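Local structure of PA1221 (Pseudomonas aeruginosa, 4DG8) at residues 423-435 with 447-460. The protein belongs to the ANL superfamily of AMP-binding enzymes, probably carries a phosphopantetheine attachment site, and binds adenosine monophosphate in a pocket. Sequence-based numbering, arbitrary orientation.
Sequences KLNGYRLDLPALE and CALLVRERNGVKQL. With AMP (adenosine monophosphate), chain B.
Leu-449 packs against Leu-431, Leu-434 and Glu-435 where the first turn of helix 431-439 lies on a beta hairpin, strands 444-454 and 457-466. This is part of the small C-terminal subdomain of the ANL fold. Helix segment 431-435 crosses strand 447-454 obliquely, with 139° between their N-to-C directions. Within strand 444-454, Cys-447 O lies 3.3 Å from Glu-435 CG. Leu-449 N then donates to Glu-435 OE1 over 2.7 Å in a fairly straight bond. The carboxylate is met on its anti side, and the extended Glu-435 chain carries it to the strand backbone. Leu-449 CB and CD1 each touch Leu-431 CD1 at 3.6 Å. Leu-434 crosses Leu-449 at about a right angle, with its CG against CD1. Beyond the type II' turn 454-457, Val-457 CG1 lies against the amide of Asn-425. Lys-458 is held by that same amide through its backbone. Its N donates to Asn-425 OD1 (3.1 Å), and its O accepts from Asn-425 ND2 (2.8 Å). ND2 lies in the carbonyl plane of Lys-458, while that oxygen is tilted somewhat from the plane of the Asn-425 amide. Asn-425 belongs to the type I' turn 424-427, so its side chain ties this turn to the start of strand 457-466. The Lys-458 side chain slides past Leu-424 and bends at chi2 (114°), and its NZ reaches a salt bridge with Asp-286. Leu-460 closes the leucine cluster against Leu-424, Leu-431 and Leu-434. Lys-423 and Arg-428, on the strands flanking turn 424-427, belong to the adenosine monophosphate pocket. Arg-428 sets one guanidinium face over AMP O3P and pairs with Glu-313. Lys-423 NZ bonds Gly-285 O and donates to AMP O4' at 3.0 Å and AMP O5' at 3.2 Å.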
ATOM      1  N   LYS A 423       1.672 -12.144   3.891  1.00 33.84           N
ATOM      2  CA  LYS A 423       1.020 -10.845   4.060  1.00 30.14           C
ATOM      3  C   LYS A 423       0.361 -10.755   5.435  1.00 36.45           C
ATOM      4  O   LYS A 423      -0.552 -11.523   5.738  1.00 40.54           O
ATOM      5  CB  LYS A 423      -0.026 -10.600   2.959  1.00 24.17           C
ATOM      6  CG  LYS A 423       0.530 -10.492   1.527  1.00 31.25           C
ATOM      7  CD  LYS A 423       1.340  -9.201   1.323  1.00 35.26           C
ATOM      8  CE  LYS A 423       0.469  -7.920   1.330  1.00 30.51           C
ATOM      9  NZ  LYS A 423      -0.221  -7.635   0.029  1.00 24.74           N
ATOM     10  N   LEU A 424       0.809  -9.816   6.264  1.00 28.88           N
ATOM     11  CA  LEU A 424       0.234  -9.660   7.595  1.00 34.22           C
ATOM     12  C   LEU A 424      -0.404  -8.276   7.760  1.00 33.05           C
ATOM     13  O   LEU A 424       0.290  -7.264   7.864  1.00 34.12           O
ATOM     14  CB  LEU A 424       1.332  -9.881   8.645  1.00 37.20           C
ATOM     15  CG  LEU A 424       1.034  -9.715  10.131  1.00 44.26           C
ATOM     16  CD1 LEU A 424      -0.167 -10.545  10.518  1.00 47.75           C
ATOM     17  CD2 LEU A 424       2.258 -10.114  10.958  1.00 47.18           C
ATOM     18  N   ASN A 425      -1.729  -8.243   7.793  1.00 38.55           N
ATOM     19  CA  ASN A 425      -2.464  -6.988   7.938  1.00 38.98           C
ATOM     20  C   ASN A 425      -1.937  -5.868   7.048  1.00 36.22           C
ATOM     21  O   ASN A 425      -1.633  -4.770   7.521  1.00 32.28           O
ATOM     22  CB  ASN A 425      -2.524  -6.560   9.399  1.00 42.03           C
ATOM     23  CG  ASN A 425      -3.151  -7.618  10.263  1.00 46.04           C
ATOM     24  OD1 ASN A 425      -4.217  -8.147   9.933  1.00 49.27           O
ATOM     25  ND2 ASN A 425      -2.476  -7.973  11.354  1.00 39.59           N
ATOM     26  N   GLY A 426      -1.814  -6.167   5.759  1.00 38.32           N
ATOM     27  CA  GLY A 426      -1.412  -5.173   4.778  1.00 40.53           C
ATOM     28  C   GLY A 426       0.075  -5.109   4.495  1.00 38.78           C
ATOM     29  O   GLY A 426       0.483  -4.540   3.487  1.00 44.56           O
ATOM     30  N   TYR A 427       0.887  -5.687   5.379  1.00 35.52           N
ATOM     31  CA  TYR A 427       2.339  -5.665   5.223  1.00 35.85           C
ATOM     32  C   TYR A 427       2.914  -6.993   4.729  1.00 37.62           C
ATOM     33  O   TYR A 427       2.517  -8.066   5.189  1.00 39.78           O
ATOM     34  CB  TYR A 427       3.009  -5.348   6.564  1.00 39.64           C
ATOM     35  CG  TYR A 427       2.673  -4.002   7.152  1.00 39.87           C
ATOM     36  CD1 TYR A 427       3.143  -2.833   6.563  1.00 43.99           C
ATOM     37  CD2 TYR A 427       1.914  -3.896   8.316  1.00 38.50           C
ATOM     38  CE1 TYR A 427       2.855  -1.595   7.111  1.00 47.53           C
ATOM     39  CE2 TYR A 427       1.615  -2.660   8.874  1.00 38.11           C
ATOM     40  CZ  TYR A 427       2.095  -1.515   8.266  1.00 48.21           C
ATOM     41  OH  TYR A 427       1.812  -0.278   8.796  1.00 51.49           O
ATOM     42  N   ARG A 428       3.863  -6.926   3.798  1.00 29.47           N
ATOM     43  CA  ARG A 428       4.698  -8.090   3.530  1.00 31.90           C
ATOM     44  C   ARG A 428       5.664  -8.329   4.706  1.00 35.68           C
ATOM     45  O   ARG A 428       6.198  -7.396   5.320  1.00 30.89           O
ATOM     46  CB  ARG A 428       5.489  -7.914   2.234  1.00 31.66           C
ATOM     47  CG  ARG A 428       4.650  -7.947   0.979  1.00 34.92           C
ATOM     48  CD  ARG A 428       5.497  -7.568  -0.243  1.00 36.39           C
ATOM     49  NE  ARG A 428       5.985  -6.191  -0.176  1.00 32.57           N
ATOM     50  CZ  ARG A 428       6.609  -5.571  -1.177  1.00 34.83           C
ATOM     51  NH1 ARG A 428       6.829  -6.209  -2.324  1.00 34.84           N
ATOM     52  NH2 ARG A 428       7.019  -4.312  -1.031  1.00 28.20           N
ATOM     53  N   LEU A 429       5.890  -9.592   5.024  1.00 35.65           N
ATOM     54  CA  LEU A 429       6.792  -9.915   6.105  1.00 28.10           C
ATOM     55  C   LEU A 429       7.612 -11.127   5.737  1.00 30.22           C
ATOM     56  O   LEU A 429       7.059 -12.160   5.291  1.00 29.10           O
ATOM     57  CB  LEU A 429       6.002 -10.195   7.383  1.00 33.74           C
ATOM     58  CG  LEU A 429       6.861 -10.455   8.616  1.00 31.29           C
ATOM     59  CD1 LEU A 429       7.785  -9.263   8.846  1.00 33.03           C
ATOM     60  CD2 LEU A 429       5.981 -10.720   9.818  1.00 27.53           C
ATOM     61  N   ASP A 430       8.917 -11.025   5.982  1.00 33.63           N
ATOM     62  CA  ASP A 430       9.787 -12.168   5.787  1.00 33.50           C
ATOM     63  C   ASP A 430       9.677 -12.877   7.119  1.00 41.65           C
ATOM     64  O   ASP A 430      10.334 -12.534   8.107  1.00 40.54           O
ATOM     65  CB  ASP A 430      11.218 -11.681   5.569  1.00 28.33           C
ATOM     66  CG  ASP A 430      12.172 -12.801   5.213  1.00 35.69           C
ATOM     67  OD1 ASP A 430      11.895 -13.975   5.569  1.00 32.23           O
ATOM     68  OD2 ASP A 430      13.220 -12.494   4.589  1.00 33.20           O
ATOM     69  N   LEU A 431       8.853 -13.916   7.111  1.00 40.13           N
ATOM     70  CA  LEU A 431       8.468 -14.595   8.334  1.00 36.43           C
ATOM     71  C   LEU A 431       9.644 -15.400   8.889  1.00 40.84           C
ATOM     72  O   LEU A 431       9.922 -15.349  10.092  1.00 34.60           O
ATOM     73  CB  LEU A 431       7.228 -15.460   8.090  1.00 36.74           C
ATOM     74  CG  LEU A 431       6.610 -16.156   9.303  1.00 49.14           C
ATOM     75  CD1 LEU A 431       6.168 -15.129  10.325  1.00 47.65           C
ATOM     76  CD2 LEU A 431       5.439 -17.008   8.864  1.00 49.12           C
ATOM     77  N   PRO A 432      10.341 -16.143   8.007  1.00 40.32           N
ATOM     78  CA  PRO A 432      11.470 -16.944   8.480  1.00 44.07           C
ATOM     79  C   PRO A 432      12.588 -16.078   9.059  1.00 44.95           C
ATOM     80  O   PRO A 432      13.279 -16.534   9.975  1.00 44.76           O
ATOM     81  CB  PRO A 432      11.943 -17.669   7.214  1.00 37.85           C
ATOM     82  CG  PRO A 432      10.759 -17.676   6.324  1.00 38.05           C
ATOM     83  CD  PRO A 432      10.090 -16.362   6.571  1.00 34.95           C
ATOM     84  N   ALA A 433      12.749 -14.854   8.559  1.00 40.44           N
ATOM     85  CA  ALA A 433      13.766 -13.948   9.107  1.00 45.47           C
ATOM     86  C   ALA A 433      13.423 -13.529  10.534  1.00 44.30           C
ATOM     87  O   ALA A 433      14.273 -13.590  11.424  1.00 37.80           O
ATOM     88  CB  ALA A 433      13.957 -12.718   8.214  1.00 46.89           C
ATOM     89  N   LEU A 434      12.170 -13.127  10.746  1.00 36.34           N
ATOM     90  CA  LEU A 434      11.695 -12.712  12.066  1.00 41.75           C
ATOM     91  C   LEU A 434      11.753 -13.881  13.058  1.00 42.18           C
ATOM     92  O   LEU A 434      12.116 -13.731  14.240  1.00 42.60           O
ATOM     93  CB  LEU A 434      10.270 -12.139  11.954  1.00 35.99           C
ATOM     94  CG  LEU A 434       9.643 -11.607  13.247  1.00 42.67           C
ATOM     95  CD1 LEU A 434      10.546 -10.540  13.858  1.00 33.56           C
ATOM     96  CD2 LEU A 434       8.210 -11.077  13.023  1.00 35.39           C
ATOM     97  N   GLU A 435      11.413 -15.054  12.549  1.00 34.00           N
ATOM     98  CA  GLU A 435      11.476 -16.295  13.310  1.00 40.76           C
ATOM     99  C   GLU A 435      12.917 -16.565  13.763  1.00 52.45           C
ATOM    100  O   GLU A 435      13.189 -16.834  14.946  1.00 50.38           O
ATOM    101  CB  GLU A 435      10.992 -17.427  12.410  1.00 40.61           C
ATOM    102  CG  GLU A 435      10.561 -18.688  13.110  1.00 55.75           C
ATOM    103  CD  GLU A 435       9.840 -19.624  12.160  1.00 68.68           C
ATOM    104  OE1 GLU A 435       8.740 -20.093  12.514  1.00 72.47           O
ATOM    105  OE2 GLU A 435      10.366 -19.873  11.052  1.00 71.55           O
ATOM    106  N   CYS A 447      12.064 -21.823  17.669  1.00 58.79           N
ATOM    107  CA  CYS A 447      10.868 -20.986  17.652  1.00 55.64           C
ATOM    108  C   CYS A 447      10.080 -21.141  16.350  1.00 54.22           C
ATOM    109  O   CYS A 447      10.665 -21.241  15.269  1.00 54.17           O
ATOM    110  CB  CYS A 447      11.257 -19.516  17.841  1.00 60.27           C
ATOM    111  SG  CYS A 447       9.968 -18.315  17.371  1.00 60.56           S
ATOM    112  N   ALA A 448       8.752 -21.136  16.453  1.00 47.05           N
ATOM    113  CA  ALA A 448       7.890 -21.148  15.277  1.00 51.60           C
ATOM    114  C   ALA A 448       6.852 -20.018  15.297  1.00 51.68           C
ATOM    115  O   ALA A 448       6.136 -19.817  16.288  1.00 52.73           O
ATOM    116  CB  ALA A 448       7.203 -22.505  15.123  1.00 53.38           C
ATOM    117  N   LEU A 449       6.787 -19.287  14.189  1.00 45.10           N
ATOM    118  CA  LEU A 449       5.799 -18.243  14.009  1.00 47.22           C
ATOM    119  C   LEU A 449       4.647 -18.776  13.163  1.00 51.67           C
ATOM    120  O   LEU A 449       4.863 -19.332  12.087  1.00 57.16           O
ATOM    121  CB  LEU A 449       6.424 -17.010  13.348  1.00 42.33           C
ATOM    122  CG  LEU A 449       7.481 -16.275  14.182  1.00 42.49           C
ATOM    123  CD1 LEU A 449       8.010 -15.060  13.440  1.00 46.19           C
ATOM    124  CD2 LEU A 449       6.903 -15.870  15.526  1.00 39.85           C
ATOM    125  N   LEU A 450       3.432 -18.600  13.669  1.00 45.51           N
ATOM    126  CA  LEU A 450       2.220 -19.080  13.021  1.00 54.35           C
ATOM    127  C   LEU A 450       1.295 -17.899  12.746  1.00 59.39           C
ATOM    128  O   LEU A 450       1.445 -16.833  13.344  1.00 58.56           O
ATOM    129  CB  LEU A 450       1.491 -20.082  13.922  1.00 58.98           C
ATOM    130  CG  LEU A 450       2.217 -21.336  14.407  1.00 66.65           C
ATOM    131  CD1 LEU A 450       1.303 -22.124  15.338  1.00 69.63           C
ATOM    132  CD2 LEU A 450       2.676 -22.203  13.238  1.00 68.25           C
ATOM    133  N   VAL A 451       0.343 -18.090  11.838  1.00 58.13           N
ATOM    134  CA  VAL A 451      -0.656 -17.065  11.555  1.00 58.75           C
ATOM    135  C   VAL A 451      -2.064 -17.647  11.665  1.00 66.93           C
ATOM    136  O   VAL A 451      -2.305 -18.782  11.251  1.00 68.33           O
ATOM    137  CB  VAL A 451      -0.464 -16.433  10.153  1.00 51.83           C
ATOM    138  CG1 VAL A 451      -1.528 -15.365   9.895  1.00 51.39           C
ATOM    139  CG2 VAL A 451       0.932 -15.836  10.017  1.00 48.58           C
ATOM    140  N   ARG A 452      -2.985 -16.876  12.242  1.00 64.98           N
ATOM    141  CA  ARG A 452      -4.389 -17.293  12.306  1.00 59.36           C
ATOM    142  C   ARG A 452      -5.278 -16.091  12.040  1.00 53.07           C
ATOM    143  O   ARG A 452      -4.800 -14.963  11.998  1.00 44.05           O
ATOM    144  CB  ARG A 452      -4.722 -17.923  13.663  1.00 61.42           C
ATOM    145  CG  ARG A 452      -4.777 -16.930  14.811  1.00 65.16           C
ATOM    146  CD  ARG A 452      -5.043 -17.614  16.142  1.00 64.99           C
ATOM    147  NE  ARG A 452      -5.130 -16.647  17.233  1.00 62.33           N
ATOM    148  CZ  ARG A 452      -5.267 -16.972  18.515  1.00 66.06           C
ATOM    149  NH1 ARG A 452      -5.332 -18.248  18.874  1.00 73.79           N
ATOM    150  NH2 ARG A 452      -5.342 -16.024  19.441  1.00 61.49           N
ATOM    151  N   GLU A 453      -6.565 -16.306  11.825  1.00 60.23           N
ATOM    152  CA  GLU A 453      -7.421 -15.149  11.600  1.00 69.88           C
ATOM    153  C   GLU A 453      -8.567 -15.026  12.601  1.00 76.04           C
ATOM    154  O   GLU A 453      -9.395 -15.927  12.741  1.00 85.18           O
ATOM    155  CB  GLU A 453      -7.920 -15.092  10.153  1.00 76.38           C
ATOM    156  CG  GLU A 453      -8.508 -13.735   9.768  1.00 88.98           C
ATOM    157  CD  GLU A 453      -8.182 -13.333   8.340  1.00 95.92           C
ATOM    158  OE1 GLU A 453      -7.013 -13.507   7.923  1.00 99.70           O
ATOM    159  OE2 GLU A 453      -9.093 -12.847   7.634  1.00 95.57           O
ATOM    160  N   ARG A 454      -8.587 -13.899  13.308  1.00 72.86           N
ATOM    161  CA  ARG A 454      -9.691 -13.565  14.197  1.00 72.47           C
ATOM    162  C   ARG A 454     -10.371 -12.341  13.614  1.00 76.18           C
ATOM    163  O   ARG A 454      -9.724 -11.319  13.367  1.00 68.48           O
ATOM    164  CB  ARG A 454      -9.200 -13.287  15.621  1.00 69.93           C
ATOM    165  CG  ARG A 454      -8.530 -14.479  16.294  1.00 67.72           C
ATOM    166  CD  ARG A 454      -9.519 -15.601  16.470  1.00 66.38           C
ATOM    167  NE  ARG A 454      -8.907 -16.893  16.770  1.00 63.01           N
ATOM    168  CZ  ARG A 454      -8.615 -17.319  17.996  1.00 67.36           C
ATOM    169  NH1 ARG A 454      -8.858 -16.543  19.049  1.00 65.51           N
ATOM    170  NH2 ARG A 454      -8.071 -18.520  18.167  1.00 68.85           N
ATOM    171  N   ASN A 455     -11.674 -12.455  13.376  1.00 85.83           N
ATOM    172  CA  ASN A 455     -12.406 -11.420  12.663  1.00 87.04           C
ATOM    173  C   ASN A 455     -11.735 -11.158  11.317  1.00 79.44           C
ATOM    174  O   ASN A 455     -11.473 -12.093  10.557  1.00 78.81           O
ATOM    175  CB  ASN A 455     -12.484 -10.151  13.510  1.00 87.90           C
ATOM    176  CG  ASN A 455     -12.943 -10.435  14.933  1.00 88.24           C
ATOM    177  OD1 ASN A 455     -12.128 -10.651  15.831  1.00 88.74           O
ATOM    178  ND2 ASN A 455     -14.252 -10.454  15.139  1.00 91.08           N
ATOM    179  N   GLY A 456     -11.441  -9.899  11.021  1.00 74.17           N
ATOM    180  CA  GLY A 456     -10.784  -9.573   9.769  1.00 74.69           C
ATOM    181  C   GLY A 456      -9.277  -9.431   9.891  1.00 76.03           C
ATOM    182  O   GLY A 456      -8.614  -8.910   8.988  1.00 75.88           O
ATOM    183  N   VAL A 457      -8.718  -9.898  11.002  1.00 71.90           N
ATOM    184  CA  VAL A 457      -7.310  -9.637  11.263  1.00 69.79           C
ATOM    185  C   VAL A 457      -6.453 -10.890  11.426  1.00 66.17           C
ATOM    186  O   VAL A 457      -6.803 -11.819  12.169  1.00 64.57           O
ATOM    187  CB  VAL A 457      -7.129  -8.692  12.474  1.00 73.20           C
ATOM    188  CG1 VAL A 457      -5.741  -8.848  13.084  1.00 73.68           C
ATOM    189  CG2 VAL A 457      -7.380  -7.253  12.055  1.00 72.71           C
ATOM    190  N   LYS A 458      -5.331 -10.906  10.713  1.00 55.28           N
ATOM    191  CA  LYS A 458      -4.357 -11.961  10.870  1.00 55.11           C
ATOM    192  C   LYS A 458      -3.571 -11.662  12.136  1.00 53.94           C
ATOM    193  O   LYS A 458      -3.132 -10.530  12.376  1.00 44.47           O
ATOM    194  CB  LYS A 458      -3.415 -12.050   9.666  1.00 60.59           C
ATOM    195  CG  LYS A 458      -4.096 -12.219   8.314  1.00 69.42           C
ATOM    196  CD  LYS A 458      -3.853 -10.985   7.451  1.00 75.81           C
ATOM    197  CE  LYS A 458      -4.154 -11.243   5.981  1.00 79.77           C
ATOM    198  NZ  LYS A 458      -3.716 -10.090   5.132  1.00 79.75           N
ATOM    199  N   GLN A 459      -3.427 -12.689  12.958  1.00 51.46           N
ATOM    200  CA  GLN A 459      -2.676 -12.601  14.180  1.00 46.77           C
ATOM    201  C   GLN A 459      -1.463 -13.478  14.019  1.00 47.06           C
ATOM    202  O   GLN A 459      -1.529 -14.570  13.440  1.00 47.88           O
ATOM    203  CB  GLN A 459      -3.518 -13.060  15.375  1.00 51.56           C
ATOM    204  CG  GLN A 459      -4.633 -12.094  15.735  1.00 54.24           C
ATOM    205  CD  GLN A 459      -5.540 -12.608  16.843  1.00 62.16           C
ATOM    206  OE1 GLN A 459      -5.539 -13.796  17.167  1.00 62.91           O
ATOM    207  NE2 GLN A 459      -6.329 -11.711  17.422  1.00 64.45           N
ATOM    208  N   LEU A 460      -0.350 -12.958  14.512  1.00 49.58           N
ATOM    209  CA  LEU A 460       0.893 -13.683  14.581  1.00 49.06           C
ATOM    210  C   LEU A 460       0.908 -14.376  15.937  1.00 50.56           C
ATOM    211  O   LEU A 460       0.487 -13.802  16.942  1.00 41.08           O
ATOM    212  CB  LEU A 460       2.051 -12.700  14.463  1.00 50.47           C
ATOM    213  CG  LEU A 460       3.434 -13.234  14.119  1.00 56.29           C
ATOM    214  CD1 LEU A 460       3.412 -13.959  12.780  1.00 55.73           C
ATOM    215  CD2 LEU A 460       4.422 -12.073  14.096  1.00 49.64           C
TER
HETATM  216  P   AMP B 701       2.425  -5.068  -1.227  1.00 26.02           P
HETATM  217  O1P AMP B 701       2.490  -4.803   0.262  1.00 21.91           O
HETATM  218  O2P AMP B 701       1.340  -4.378  -2.042  1.00 21.46           O
HETATM  219  O3P AMP B 701       3.798  -4.740  -1.784  1.00 18.74           O
HETATM  220  O5' AMP B 701       2.358  -6.635  -1.485  1.00 23.28           O
HETATM  221  C5' AMP B 701       2.540  -7.158  -2.786  1.00 19.44           C
HETATM  222  C4' AMP B 701       2.377  -8.653  -2.811  1.00 26.58           C
HETATM  223  O4' AMP B 701       1.071  -9.021  -2.294  1.00 25.16           O
HETATM  224  C3' AMP B 701       2.429  -9.296  -4.185  1.00 27.62           C
HETATM  225  O3' AMP B 701       3.759  -9.479  -4.657  1.00 25.55           O
HETATM  226  C2' AMP B 701       1.664 -10.595  -3.972  1.00 26.56           C
HETATM  227  O2' AMP B 701       2.490 -11.557  -3.325  1.00 24.71           O
HETATM  228  C1' AMP B 701       0.576 -10.150  -2.991  1.00 22.01           C
HETATM  229  N9  AMP B 701      -0.674  -9.763  -3.685  1.00 25.49           N
HETATM  230  C8  AMP B 701      -1.063  -8.486  -3.916  1.00 23.02           C
HETATM  231  N7  AMP B 701      -2.248  -8.435  -4.572  1.00 22.04           N
HETATM  232  C5  AMP B 701      -2.648  -9.697  -4.790  1.00 26.91           C
HETATM  233  C6  AMP B 701      -3.818 -10.352  -5.437  1.00 23.79           C
HETATM  234  N6  AMP B 701      -4.803  -9.625  -5.995  1.00 20.51           N
HETATM  235  N1  AMP B 701      -3.867 -11.706  -5.448  1.00 28.59           N
HETATM  236  C2  AMP B 701      -2.879 -12.433  -4.885  1.00 23.97           C
HETATM  237  N3  AMP B 701      -1.794 -11.905  -4.282  1.00 22.74           N
HETATM  238  C4  AMP B 701      -1.613 -10.568  -4.196  1.00 23.44           C